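Side-chain contacts in putative D-lactate dehydrogenase (PDB 4ZGS), which probably catalyses the NAD-dependent reduction of pyruvate to D-lactate in the chloroplast of a green alga: residues T336-E341 / N345-T350; C37-T42 / G52-V57; R319-L324 / V330-H335; F148-H153 / I286-L291. All blocks are in the same frame, centred on the assembly; numbering follows the deposited sequence.

How the contacts relate
Along the chain the order is contact 2, contact 4, contact 3, contact 1. Contacts 3 and 4, with centres 13 Å apart, share the six-stranded parallel sheet of the Rossmann-type nucleotide-binding domain: strands 286-291 and 330-332 are neighbours, and Leu331 packs on Leu150. Contact 2 belongs to the five-stranded sheet of the other domain, its centre 38 Å from that of contact 4 on the far side of the chain's centre. Contact 1 bridges this span. Its loop continues directly from contact 3, and both touch NAD; its helix 341-359 carries the chain back to contact 2, where Cys348 meets Pro53. The cofactor thus lies where the chain crosses between domains.

Contact 1: T336-E341 / N345-T350; sequences TAFLTE and NNICTT. With NAD (nicotinamide-adenine-dinucleotide), chain I.
Phe338 joins two things at once, the nicotinamide end of NAD and Ile347 on the helix that follows. Read outward from the backbone, CB comes first and lies 3.2 Å from the carboxamide nitrogen N7N of NAD. CG, at 3.5 Å from NAD N7N, stays beside the same atom, and CD1 is closer still, 3.1 Å from NAD N7N; spacings this tight are best read with caution. The other flank turns to protein: CD2 and CE2 both sit 4.0 Å from Ile347 CD1, which meets the ring edge near its plane. CG stands between the backbone N and the carbonyl carbon (chi1 82°), and this torsion places the ring between its two partners. A neighbouring leucine, Leu339, lays its CB against one face. Exchanging Phe338 for alanine would probably open a gap between the carboxamide and Ile347 CD1, leaving both without the ring that separates them. Further along, Asn345 N donates to Glu341 O at 3.2 Å, a fairly straight bond (154°) that belongs to the first turn of the helix. Tyr134 and Phe85 add aromatic neighbours to Phe338. Leu339 touches Tyr45 of helix 44-57 and Ala337 packs on helix 136-151, so the loop between strand 330-332 and helix 341-359 is bordered by helices of both domains.

Contact 2: C37-T42 / G52-V57; sequences CICYST and GPMQKV
Apolar contact accounts for everything that passes between Met54 and the two cysteines of strand 36-39. The methyl CE of Met54 does the touching. It lies 4.2 Å from Cys37 CB and 3.3 Å from Cys39 SG, the latter shorter than ordinary van der Waals spacing, so its exact value is doubtful. Met54 bends twice, at chi2 (-103°) and at chi3 (-72°), and the folded chain lays its methyl across the strand face on which Cys37 and Cys39 both project; Ile38, between them, points the other way. The unit is a beta-alpha-beta crossover, in which strand 36-39 leads through helix 44-57 to strand 60-63, and Met54 is a helix residue facing the sheet within it. No hydrogen bond joins the helix to the strand; the polar bonds tie the strand to its neighbours in the sheet and run turn to turn within the helix. Cys37 and Cys39 are tied by backbone bonds to Tyr62 of the adjacent strand, and Ile38 likewise to Val81 and Val83 on the other side. In the helix the chain is kinked at Pro53, whose nitrogen has no proton to give; the bonds from Lys56 N to Gly52 O and to Pro53 O are weak, while Val57 N reaches Met54 O at 3.2 Å.

Contact 3: R319-L324 / V330-H335; sequences RQFRTL and VLVTPH. With NAD (nicotinamide-adenine-dinucleotide), chain I.
Arg319 O takes two hydrogen bonds inside the short helix that packs Phe321 and Leu324 on strand 330-332. Thr323 N gives one at 2.9 Å and Thr323 OG1 the other at 2.8 Å, reaching the oxygen from opposite faces of its plane. The hydroxyl is also bonded to Thr323 of a third subunit. Across the contact the forces are apolar. Phe321 CG lies opposite its own backbone N (chi1 -177°), which extends the ring toward the strand until CZ is 4.0 Å from Val332 CG1, the methyl sitting at the ring edge near its plane. One turn on, Leu324 crosses Val330 at about a right angle, CD1 standing 4.1 Å from Val330 CG2, while Val330 CG1 rests by Leu324 O. Beyond the strand, His335 sets NE2 3.2 Å from NAD C7N. A glycine at His335 would probably leave this side of the carboxamide without its imidazole neighbour and freer to turn. Leu281 of helix 277-283 touches both Leu324 and Val330, Tyr166 of the second subunit meets the Phe321 ring, and strand 330-332 is the edge strand of the six-stranded sheet within this chain, beside strand 286-291.

Contact 4: F148-H153 / I286-L291; sequences FALNRH and IGALGL
With CG beside the backbone N (chi1 -69°) and the chain then nearly extended (chi2 169°), Leu150 drives its branched end from the helix straight at strand 286-291. Its CD1 methyl settles on backbone more than on side chains: it is 3.5 Å from Gly290 N and 3.7 Å from Leu289 C, lying against the peptide that joins these two residues. The same methyl touches Ala288 CB at 4.3 Å, and its twin CD2 comes to 4.1 Å from Leu289 O. The small residues here are consistent with so close a seat. Gly290 has no side chain to stand in the way, and a beta carbon in that position would come within 3.4 Å of Leu150 CD1, a tight fit; at Ala288 a lone methyl suffices to flank the leucine. Leu289 turns its side chain away, onto Leu277 of helix 277-283, so the strand has a helix on each of its two faces. This is the layered alpha/beta/alpha build of a Rossmann-type domain, with helix 136-151 packed on one face of the parallel sheet. Met262 of strand 261-265 and Leu331 of strand 330-332 also touch Leu150, which therefore spans three adjacent strands. Just beyond, the helix ends in a Schellman motif, with Leu154 N bonded back to Ala149 O. His153, with positive phi, is the C-prime residue, its N making a weak bond to Leu150 O, and its imidazole ring has that oxygen over its centre, 4.1 Å from the plane. Arg152 reaches out to the second subunit, where its guanidinium bonds the backbone oxygens of Ser138, Thr336 and Ala337.

Contact 1: T336-E341 / N345-T350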
# COMPACT_ATOMS: atom_id res chain seq x y z
N THR A 336 -16.00 -2.62 11.24
CA THR A 336 -16.91 -1.90 10.36
C THR A 336 -18.17 -2.67 9.93
O THR A 336 -18.93 -2.17 9.12
CB THR A 336 -16.16 -1.44 9.10
OG1 THR A 336 -15.69 -2.60 8.39
CG2 THR A 336 -14.98 -0.59 9.48
N ALA A 337 -18.36 -3.90 10.42
CA ALA A 337 -19.50 -4.69 9.99
C ALA A 337 -20.86 -3.99 10.20
O ALA A 337 -21.77 -4.21 9.42
CB ALA A 337 -19.52 -6.06 10.68
N PHE A 338 -20.98 -3.17 11.25
CA PHE A 338 -22.21 -2.44 11.53
C PHE A 338 -22.21 -1.14 10.77
O PHE A 338 -23.19 -0.41 10.77
CB PHE A 338 -22.38 -2.09 13.00
CG PHE A 338 -21.61 -0.84 13.41
CD1 PHE A 338 -20.21 -0.83 13.40
CD2 PHE A 338 -22.26 0.35 13.71
CE1 PHE A 338 -19.49 0.34 13.76
CE2 PHE A 338 -21.55 1.51 14.06
CZ PHE A 338 -20.16 1.50 14.08
N LEU A 339 -21.10 -0.80 10.16
CA LEU A 339 -20.98 0.57 9.72
C LEU A 339 -21.47 0.75 8.29
O LEU A 339 -20.73 0.61 7.32
CB LEU A 339 -19.53 1.04 9.86
CG LEU A 339 -19.23 2.51 9.65
CD1 LEU A 339 -19.67 3.36 10.86
CD2 LEU A 339 -17.70 2.62 9.37
N THR A 340 -22.70 1.24 8.22
CA THR A 340 -23.48 1.28 7.01
C THR A 340 -24.36 2.51 7.06
O THR A 340 -24.72 2.92 8.14
CB THR A 340 -24.30 -0.02 6.91
OG1 THR A 340 -23.56 -0.96 6.09
CG2 THR A 340 -25.67 0.22 6.33
N GLU A 341 -24.68 3.12 5.92
CA GLU A 341 -25.68 4.17 5.89
C GLU A 341 -26.94 3.73 6.67
O GLU A 341 -27.40 4.43 7.57
CB GLU A 341 -26.10 4.52 4.46
CG GLU A 341 -25.23 5.51 3.74
CD GLU A 341 -25.80 5.88 2.39
OE1 GLU A 341 -27.03 5.75 2.21
OE2 GLU A 341 -25.04 6.35 1.51
N ASN A 345 -28.48 5.18 10.44
CA ASN A 345 -29.79 5.80 10.48
C ASN A 345 -30.63 5.24 11.63
O ASN A 345 -31.15 6.01 12.41
CB ASN A 345 -30.48 5.67 9.14
CG ASN A 345 -29.87 6.59 8.10
OD1 ASN A 345 -29.27 7.61 8.44
ND2 ASN A 345 -30.02 6.23 6.82
N ASN A 346 -30.69 3.93 11.77
CA ASN A 346 -31.33 3.31 12.91
C ASN A 346 -30.77 3.91 14.20
O ASN A 346 -31.51 4.34 15.09
CB ASN A 346 -31.11 1.79 12.92
CG ASN A 346 -31.80 1.07 11.77
OD1 ASN A 346 -31.62 -0.14 11.60
ND2 ASN A 346 -32.57 1.80 10.97
N ILE A 347 -29.44 3.95 14.26
CA ILE A 347 -28.72 4.48 15.41
C ILE A 347 -29.07 5.94 15.69
O ILE A 347 -29.35 6.28 16.83
CB ILE A 347 -27.20 4.35 15.22
CG1 ILE A 347 -26.77 2.89 15.24
CG2 ILE A 347 -26.45 5.15 16.27
CD1 ILE A 347 -25.30 2.68 14.90
N CYS A 348 -29.06 6.79 14.67
CA CYS A 348 -29.39 8.21 14.86
C CYS A 348 -30.83 8.38 15.34
O CYS A 348 -31.08 9.04 16.36
CB CYS A 348 -29.18 9.04 13.59
SG CYS A 348 -29.67 10.75 13.63
N THR A 349 -31.78 7.78 14.61
CA THR A 349 -33.18 8.00 14.92
C THR A 349 -33.56 7.37 16.27
O THR A 349 -34.29 7.97 17.03
CB THR A 349 -34.07 7.44 13.84
OG1 THR A 349 -34.16 6.03 14.01
CG2 THR A 349 -33.52 7.75 12.50
N THR A 350 -32.98 6.21 16.60
CA THR A 350 -33.24 5.61 17.90
C THR A 350 -32.68 6.42 19.06
O THR A 350 -33.32 6.50 20.12
CB THR A 350 -32.63 4.20 18.01
OG1 THR A 350 -33.37 3.28 17.19
CG2 THR A 350 -32.68 3.70 19.46
PA NAD I . -29.04 -12.44 18.72
O1A NAD I . -29.52 -12.61 20.11
O2A NAD I . -30.33 -12.47 17.99
O5B NAD I . -28.07 -13.63 18.27
C5B NAD I . -27.38 -14.45 19.21
C4B NAD I . -27.80 -15.88 19.10
O4B NAD I . -26.71 -16.80 19.56
C3B NAD I . -29.00 -16.17 19.93
O3B NAD I . -30.05 -16.81 19.15
C2B NAD I . -28.57 -17.09 20.98
O2B NAD I . -29.64 -18.01 21.31
C1B NAD I . -27.42 -17.82 20.40
N9A NAD I . -26.59 -18.44 21.36
C8A NAD I . -26.59 -18.22 22.77
N7A NAD I . -25.62 -19.04 23.38
C5A NAD I . -25.03 -19.76 22.37
C6A NAD I . -24.00 -20.75 22.28
N6A NAD I . -23.32 -21.21 23.43
N1A NAD I . -23.70 -21.21 21.14
C2A NAD I . -24.20 -20.91 20.07
N3A NAD I . -25.14 -20.04 19.95
C4A NAD I . -25.65 -19.38 21.08
O3 NAD I . -28.32 -11.02 18.51
PN NAD I . -27.72 -10.50 17.12
O1N NAD I . -28.42 -9.29 16.62
O2N NAD I . -27.96 -11.48 16.03
O5D NAD I . -26.15 -10.24 17.28
C5D NAD I . -25.61 -9.43 18.34
C4D NAD I . -24.14 -9.54 18.21
O4D NAD I . -23.66 -8.74 17.07
C3D NAD I . -23.42 -9.01 19.37
O3D NAD I . -23.41 -9.96 20.47
C2D NAD I . -22.07 -8.82 18.83
O2D NAD I . -21.34 -10.07 18.94
C1D NAD I . -22.24 -8.47 17.40
N1N NAD I . -21.90 -7.12 17.17
C2N NAD I . -21.05 -6.77 16.10
C3N NAD I . -20.70 -5.44 15.88
C7N NAD I . -19.78 -5.07 14.72
O7N NAD I . -18.89 -5.82 14.38
N7N NAD I . -19.94 -3.84 14.04
C4N NAD I . -21.20 -4.44 16.73
C5N NAD I . -22.04 -4.78 17.81
C6N NAD I . -22.39 -6.11 18.03

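Contact 2: C37-T42 / G52-V57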
# COMPACT_ATOMS: atom_id res chain seq x y z
N CYS A 37 -27.39 19.21 24.18
CA CYS A 37 -26.71 17.95 23.96
C CYS A 37 -25.22 18.10 23.60
O CYS A 37 -24.87 18.87 22.70
CB CYS A 37 -27.40 17.19 22.85
SG CYS A 37 -29.11 16.76 23.09
N ILE A 38 -24.36 17.38 24.30
CA ILE A 38 -22.96 17.33 23.90
C ILE A 38 -22.61 15.93 23.36
O ILE A 38 -23.00 14.94 23.97
CB ILE A 38 -22.02 17.75 25.09
CG1 ILE A 38 -20.54 17.71 24.68
CG2 ILE A 38 -22.26 16.89 26.32
CD1 ILE A 38 -19.60 18.48 25.65
N CYS A 39 -21.91 15.85 22.23
CA CYS A 39 -21.47 14.55 21.66
C CYS A 39 -19.95 14.40 21.61
O CYS A 39 -19.25 15.18 20.96
CB CYS A 39 -22.02 14.31 20.24
SG CYS A 39 -23.81 14.05 20.21
N TYR A 40 -19.46 13.40 22.32
CA TYR A 40 -18.05 13.07 22.32
C TYR A 40 -17.58 12.19 21.16
O TYR A 40 -18.37 11.46 20.55
CB TYR A 40 -17.72 12.45 23.67
CG TYR A 40 -17.82 13.49 24.75
CD1 TYR A 40 -19.03 13.75 25.37
CD2 TYR A 40 -16.72 14.24 25.13
CE1 TYR A 40 -19.14 14.72 26.37
CE2 TYR A 40 -16.81 15.20 26.13
CZ TYR A 40 -18.03 15.45 26.75
OH TYR A 40 -18.15 16.41 27.75
N SER A 41 -16.30 12.27 20.83
CA SER A 41 -15.76 11.48 19.72
C SER A 41 -16.45 11.79 18.39
O SER A 41 -16.80 10.87 17.66
CB SER A 41 -15.87 9.97 20.00
OG SER A 41 -15.18 9.63 21.18
N THR A 42 -16.58 13.06 18.04
CA THR A 42 -17.24 13.35 16.78
C THR A 42 -16.18 13.36 15.72
O THR A 42 -15.54 14.39 15.46
CB THR A 42 -17.95 14.73 16.79
OG1 THR A 42 -18.87 14.81 17.89
CG2 THR A 42 -18.70 14.98 15.50
N GLY A 52 -26.42 16.42 11.43
CA GLY A 52 -27.52 17.00 10.67
C GLY A 52 -28.87 16.74 11.30
O GLY A 52 -29.65 17.66 11.55
N PRO A 53 -29.17 15.46 11.56
CA PRO A 53 -30.44 15.15 12.25
C PRO A 53 -30.59 15.81 13.62
O PRO A 53 -31.70 16.20 13.99
CB PRO A 53 -30.38 13.63 12.41
CG PRO A 53 -29.45 13.16 11.29
CD PRO A 53 -28.44 14.26 11.12
N MET A 54 -29.48 15.96 14.34
CA MET A 54 -29.54 16.47 15.71
C MET A 54 -29.89 17.94 15.74
O MET A 54 -30.60 18.39 16.64
CB MET A 54 -28.22 16.27 16.45
CG MET A 54 -27.85 14.82 16.68
SD MET A 54 -28.13 14.19 18.33
CE MET A 54 -26.84 15.00 19.26
N GLN A 55 -29.39 18.69 14.76
CA GLN A 55 -29.59 20.12 14.78
C GLN A 55 -30.97 20.47 14.24
O GLN A 55 -31.44 21.60 14.42
CB GLN A 55 -28.49 20.82 13.97
CG GLN A 55 -27.08 20.27 14.27
CD GLN A 55 -25.93 20.95 13.50
OE1 GLN A 55 -25.25 20.32 12.71
NE2 GLN A 55 -25.69 22.22 13.80
N LYS A 56 -31.65 19.50 13.64
CA LYS A 56 -33.05 19.67 13.26
C LYS A 56 -34.00 19.52 14.45
O LYS A 56 -35.12 20.04 14.43
CB LYS A 56 -33.46 18.71 12.14
CG LYS A 56 -32.93 19.12 10.78
CD LYS A 56 -33.31 18.13 9.68
CE LYS A 56 -32.72 18.55 8.34
NZ LYS A 56 -32.92 17.58 7.23
N VAL A 57 -33.56 18.82 15.49
CA VAL A 57 -34.36 18.57 16.68
C VAL A 57 -33.91 19.43 17.84
O VAL A 57 -34.71 20.17 18.41
CB VAL A 57 -34.35 17.10 17.10
CG1 VAL A 57 -35.04 16.92 18.42
CG2 VAL A 57 -35.03 16.27 16.03

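Contact 3: R319-L324 / V330-H335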
# COMPACT_ATOMS: atom_id res chain seq x y z
N ARG A 319 1.99 -7.31 19.35
CA ARG A 319 2.88 -7.96 18.41
C ARG A 319 2.12 -9.06 17.69
O ARG A 319 2.29 -9.25 16.49
CB ARG A 319 4.13 -8.52 19.09
CG ARG A 319 5.10 -9.11 18.07
CD ARG A 319 6.20 -9.91 18.76
NE ARG A 319 6.94 -9.07 19.70
CZ ARG A 319 7.85 -9.54 20.53
NH1 ARG A 319 8.14 -10.83 20.53
NH2 ARG A 319 8.46 -8.71 21.37
N GLN A 320 1.28 -9.78 18.42
CA GLN A 320 0.59 -10.89 17.78
C GLN A 320 -0.50 -10.44 16.79
O GLN A 320 -0.61 -11.05 15.72
CB GLN A 320 0.06 -11.86 18.84
CG GLN A 320 -1.36 -11.73 19.27
CD GLN A 320 -1.81 -12.97 20.02
OE1 GLN A 320 -1.22 -14.04 19.86
NE2 GLN A 320 -2.81 -12.83 20.88
N PHE A 321 -1.21 -9.35 17.06
CA PHE A 321 -2.11 -8.79 16.03
C PHE A 321 -1.34 -8.35 14.77
O PHE A 321 -1.71 -8.70 13.64
CB PHE A 321 -2.90 -7.62 16.60
CG PHE A 321 -3.92 -7.03 15.63
CD1 PHE A 321 -5.01 -7.77 15.18
CD2 PHE A 321 -3.78 -5.72 15.19
CE1 PHE A 321 -5.97 -7.22 14.31
CE2 PHE A 321 -4.73 -5.16 14.30
CZ PHE A 321 -5.82 -5.93 13.87
N ARG A 322 -0.27 -7.59 14.94
CA ARG A 322 0.51 -7.10 13.79
C ARG A 322 1.08 -8.27 12.96
O ARG A 322 1.16 -8.23 11.72
CB ARG A 322 1.63 -6.15 14.27
CG ARG A 322 1.15 -4.86 15.01
CD ARG A 322 0.24 -4.04 14.09
NE ARG A 322 0.96 -3.50 12.94
CZ ARG A 322 0.39 -2.96 11.86
NH1 ARG A 322 -0.94 -2.88 11.75
NH2 ARG A 322 1.15 -2.51 10.88
N THR A 323 1.48 -9.32 13.66
CA THR A 323 1.94 -10.53 13.02
C THR A 323 0.81 -11.16 12.20
O THR A 323 1.00 -11.56 11.05
CB THR A 323 2.47 -11.52 14.09
OG1 THR A 323 3.63 -10.95 14.71
CG2 THR A 323 2.86 -12.87 13.48
N LEU A 324 -0.38 -11.24 12.80
CA LEU A 324 -1.56 -11.83 12.15
C LEU A 324 -1.90 -11.16 10.81
O LEU A 324 -2.27 -11.83 9.84
CB LEU A 324 -2.75 -11.75 13.08
CG LEU A 324 -3.97 -12.44 12.54
CD1 LEU A 324 -3.60 -13.88 12.17
CD2 LEU A 324 -5.05 -12.38 13.58
N VAL A 330 -5.13 -13.84 5.29
CA VAL A 330 -5.90 -13.16 6.34
C VAL A 330 -6.37 -11.76 5.90
O VAL A 330 -5.65 -11.04 5.22
CB VAL A 330 -5.10 -12.99 7.58
CG1 VAL A 330 -5.72 -11.91 8.45
CG2 VAL A 330 -4.97 -14.33 8.31
N LEU A 331 -7.62 -11.43 6.22
CA LEU A 331 -8.17 -10.12 5.92
C LEU A 331 -8.90 -9.61 7.15
O LEU A 331 -9.67 -10.34 7.76
CB LEU A 331 -9.08 -10.14 4.70
CG LEU A 331 -10.01 -8.93 4.52
CD1 LEU A 331 -9.38 -7.62 4.82
CD2 LEU A 331 -10.48 -8.92 3.07
N VAL A 332 -8.54 -8.39 7.56
CA VAL A 332 -9.07 -7.77 8.77
C VAL A 332 -9.64 -6.39 8.50
O VAL A 332 -8.92 -5.52 8.00
CB VAL A 332 -7.98 -7.65 9.82
CG1 VAL A 332 -8.45 -6.83 11.00
CG2 VAL A 332 -7.57 -9.02 10.26
N THR A 333 -10.88 -6.17 8.92
CA THR A 333 -11.52 -4.84 8.89
C THR A 333 -11.62 -4.34 10.31
O THR A 333 -11.67 -5.12 11.27
CB THR A 333 -12.96 -4.86 8.29
OG1 THR A 333 -13.72 -5.90 8.93
CG2 THR A 333 -12.96 -5.08 6.76
N PRO A 334 -11.64 -3.01 10.46
CA PRO A 334 -11.58 -2.38 11.78
C PRO A 334 -12.98 -2.16 12.38
O PRO A 334 -13.44 -1.02 12.48
CB PRO A 334 -10.87 -1.05 11.48
CG PRO A 334 -11.34 -0.71 10.10
CD PRO A 334 -11.55 -2.03 9.37
N HIS A 335 -13.65 -3.25 12.77
CA HIS A 335 -14.99 -3.19 13.37
C HIS A 335 -15.98 -2.37 12.53
O HIS A 335 -16.64 -1.46 13.02
CB HIS A 335 -14.89 -2.61 14.79
CG HIS A 335 -15.96 -3.11 15.72
ND1 HIS A 335 -15.68 -3.84 16.85
CD2 HIS A 335 -17.30 -2.99 15.67
CE1 HIS A 335 -16.81 -4.14 17.47
NE2 HIS A 335 -17.81 -3.63 16.77
PA NAD I . -29.04 -12.44 18.72
O1A NAD I . -29.52 -12.61 20.11
O2A NAD I . -30.33 -12.47 17.99
O5B NAD I . -28.07 -13.63 18.27
C5B NAD I . -27.38 -14.45 19.21
C4B NAD I . -27.80 -15.88 19.10
O4B NAD I . -26.71 -16.80 19.56
C3B NAD I . -29.00 -16.17 19.93
O3B NAD I . -30.05 -16.81 19.15
C2B NAD I . -28.57 -17.09 20.98
O2B NAD I . -29.64 -18.01 21.31
C1B NAD I . -27.42 -17.82 20.40
N9A NAD I . -26.59 -18.44 21.36
C8A NAD I . -26.59 -18.22 22.77
N7A NAD I . -25.62 -19.04 23.38
C5A NAD I . -25.03 -19.76 22.37
C6A NAD I . -24.00 -20.75 22.28
N6A NAD I . -23.32 -21.21 23.43
N1A NAD I . -23.70 -21.21 21.14
C2A NAD I . -24.20 -20.91 20.07
N3A NAD I . -25.14 -20.04 19.95
C4A NAD I . -25.65 -19.38 21.08
O3 NAD I . -28.32 -11.02 18.51
PN NAD I . -27.72 -10.50 17.12
O1N NAD I . -28.42 -9.29 16.62
O2N NAD I . -27.96 -11.48 16.03
O5D NAD I . -26.15 -10.24 17.28
C5D NAD I . -25.61 -9.43 18.34
C4D NAD I . -24.14 -9.54 18.21
O4D NAD I . -23.66 -8.74 17.07
C3D NAD I . -23.42 -9.01 19.37
O3D NAD I . -23.41 -9.96 20.47
C2D NAD I . -22.07 -8.82 18.83
O2D NAD I . -21.34 -10.07 18.94
C1D NAD I . -22.24 -8.47 17.40
N1N NAD I . -21.90 -7.12 17.17
C2N NAD I . -21.05 -6.77 16.10
C3N NAD I . -20.70 -5.44 15.88
C7N NAD I . -19.78 -5.07 14.72
O7N NAD I . -18.89 -5.82 14.38
N7N NAD I . -19.94 -3.84 14.04
C4N NAD I . -21.20 -4.44 16.73
C5N NAD I . -22.04 -4.78 17.81
C6N NAD I . -22.39 -6.11 18.03

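Contact 4: F148-H153 / I286-L291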
# COMPACT_ATOMS: atom_id res chain seq x y z
N PHE A 148 -16.32 -13.23 0.09
CA PHE A 148 -16.06 -13.02 -1.32
C PHE A 148 -14.65 -12.50 -1.57
O PHE A 148 -13.98 -13.00 -2.46
CB PHE A 148 -17.11 -12.09 -1.91
CG PHE A 148 -18.27 -12.83 -2.53
CD1 PHE A 148 -18.16 -13.41 -3.79
CD2 PHE A 148 -19.47 -12.97 -1.85
CE1 PHE A 148 -19.21 -14.08 -4.34
CE2 PHE A 148 -20.52 -13.64 -2.41
CZ PHE A 148 -20.38 -14.19 -3.65
N ALA A 149 -14.20 -11.52 -0.77
CA ALA A 149 -12.93 -10.87 -0.97
C ALA A 149 -11.82 -11.91 -0.85
O ALA A 149 -10.95 -11.99 -1.70
CB ALA A 149 -12.74 -9.70 0.04
N LEU A 150 -11.87 -12.74 0.19
CA LEU A 150 -10.88 -13.79 0.38
C LEU A 150 -10.90 -14.85 -0.73
O LEU A 150 -9.85 -15.30 -1.21
CB LEU A 150 -11.09 -14.49 1.72
CG LEU A 150 -10.77 -13.66 2.96
CD1 LEU A 150 -11.29 -14.38 4.21
CD2 LEU A 150 -9.28 -13.42 3.05
N ASN A 151 -12.10 -15.26 -1.14
CA ASN A 151 -12.24 -16.24 -2.20
C ASN A 151 -11.54 -15.79 -3.46
O ASN A 151 -10.98 -16.60 -4.20
CB ASN A 151 -13.71 -16.49 -2.52
CG ASN A 151 -14.31 -17.54 -1.66
OD1 ASN A 151 -13.60 -18.32 -1.02
ND2 ASN A 151 -15.62 -17.61 -1.67
N ARG A 152 -11.71 -14.52 -3.77
CA ARG A 152 -11.21 -13.99 -5.02
C ARG A 152 -9.94 -13.18 -4.86
O ARG A 152 -9.53 -12.52 -5.81
CB ARG A 152 -12.31 -13.18 -5.71
CG ARG A 152 -13.59 -14.03 -5.92
CD ARG A 152 -13.28 -15.40 -6.59
NE ARG A 152 -12.96 -15.28 -8.02
CZ ARG A 152 -13.81 -15.54 -9.01
NH1 ARG A 152 -15.06 -15.95 -8.75
NH2 ARG A 152 -13.41 -15.38 -10.28
N HIS A 153 -9.35 -13.18 -3.66
CA HIS A 153 -8.09 -12.46 -3.41
C HIS A 153 -8.20 -11.02 -3.86
O HIS A 153 -7.26 -10.48 -4.47
CB HIS A 153 -6.88 -13.12 -4.15
CG HIS A 153 -6.59 -14.53 -3.76
ND1 HIS A 153 -5.83 -14.85 -2.66
CD2 HIS A 153 -6.96 -15.71 -4.31
CE1 HIS A 153 -5.73 -16.17 -2.56
NE2 HIS A 153 -6.41 -16.71 -3.55
N ILE A 286 -6.27 -23.98 9.00
CA ILE A 286 -7.10 -22.85 8.61
C ILE A 286 -6.57 -22.27 7.31
O ILE A 286 -5.46 -21.74 7.25
CB ILE A 286 -7.15 -21.73 9.65
CG1 ILE A 286 -7.89 -22.18 10.90
CG2 ILE A 286 -7.88 -20.56 9.07
CD1 ILE A 286 -8.09 -21.05 11.91
N GLY A 287 -7.39 -22.35 6.27
CA GLY A 287 -6.99 -21.86 4.97
C GLY A 287 -7.17 -20.36 4.80
O GLY A 287 -6.47 -19.74 4.01
N ALA A 288 -8.11 -19.76 5.52
CA ALA A 288 -8.29 -18.33 5.37
C ALA A 288 -9.01 -17.74 6.57
O ALA A 288 -9.67 -18.44 7.34
CB ALA A 288 -9.04 -18.00 4.08
N LEU A 289 -8.81 -16.46 6.79
CA LEU A 289 -9.41 -15.86 7.95
C LEU A 289 -9.88 -14.47 7.58
O LEU A 289 -9.06 -13.66 7.14
CB LEU A 289 -8.39 -15.81 9.09
CG LEU A 289 -8.79 -15.41 10.50
CD1 LEU A 289 -9.54 -16.54 11.22
CD2 LEU A 289 -7.57 -14.92 11.31
N GLY A 290 -11.19 -14.22 7.67
CA GLY A 290 -11.67 -12.85 7.74
C GLY A 290 -12.15 -12.56 9.15
O GLY A 290 -12.86 -13.36 9.73
N LEU A 291 -11.85 -11.35 9.63
CA LEU A 291 -12.15 -10.86 10.98
C LEU A 291 -12.56 -9.42 10.88
O LEU A 291 -11.97 -8.68 10.09
CB LEU A 291 -10.96 -10.95 11.93
CG LEU A 291 -10.27 -12.27 12.14
CD1 LEU A 291 -9.12 -12.06 13.12
CD2 LEU A 291 -11.29 -13.28 12.67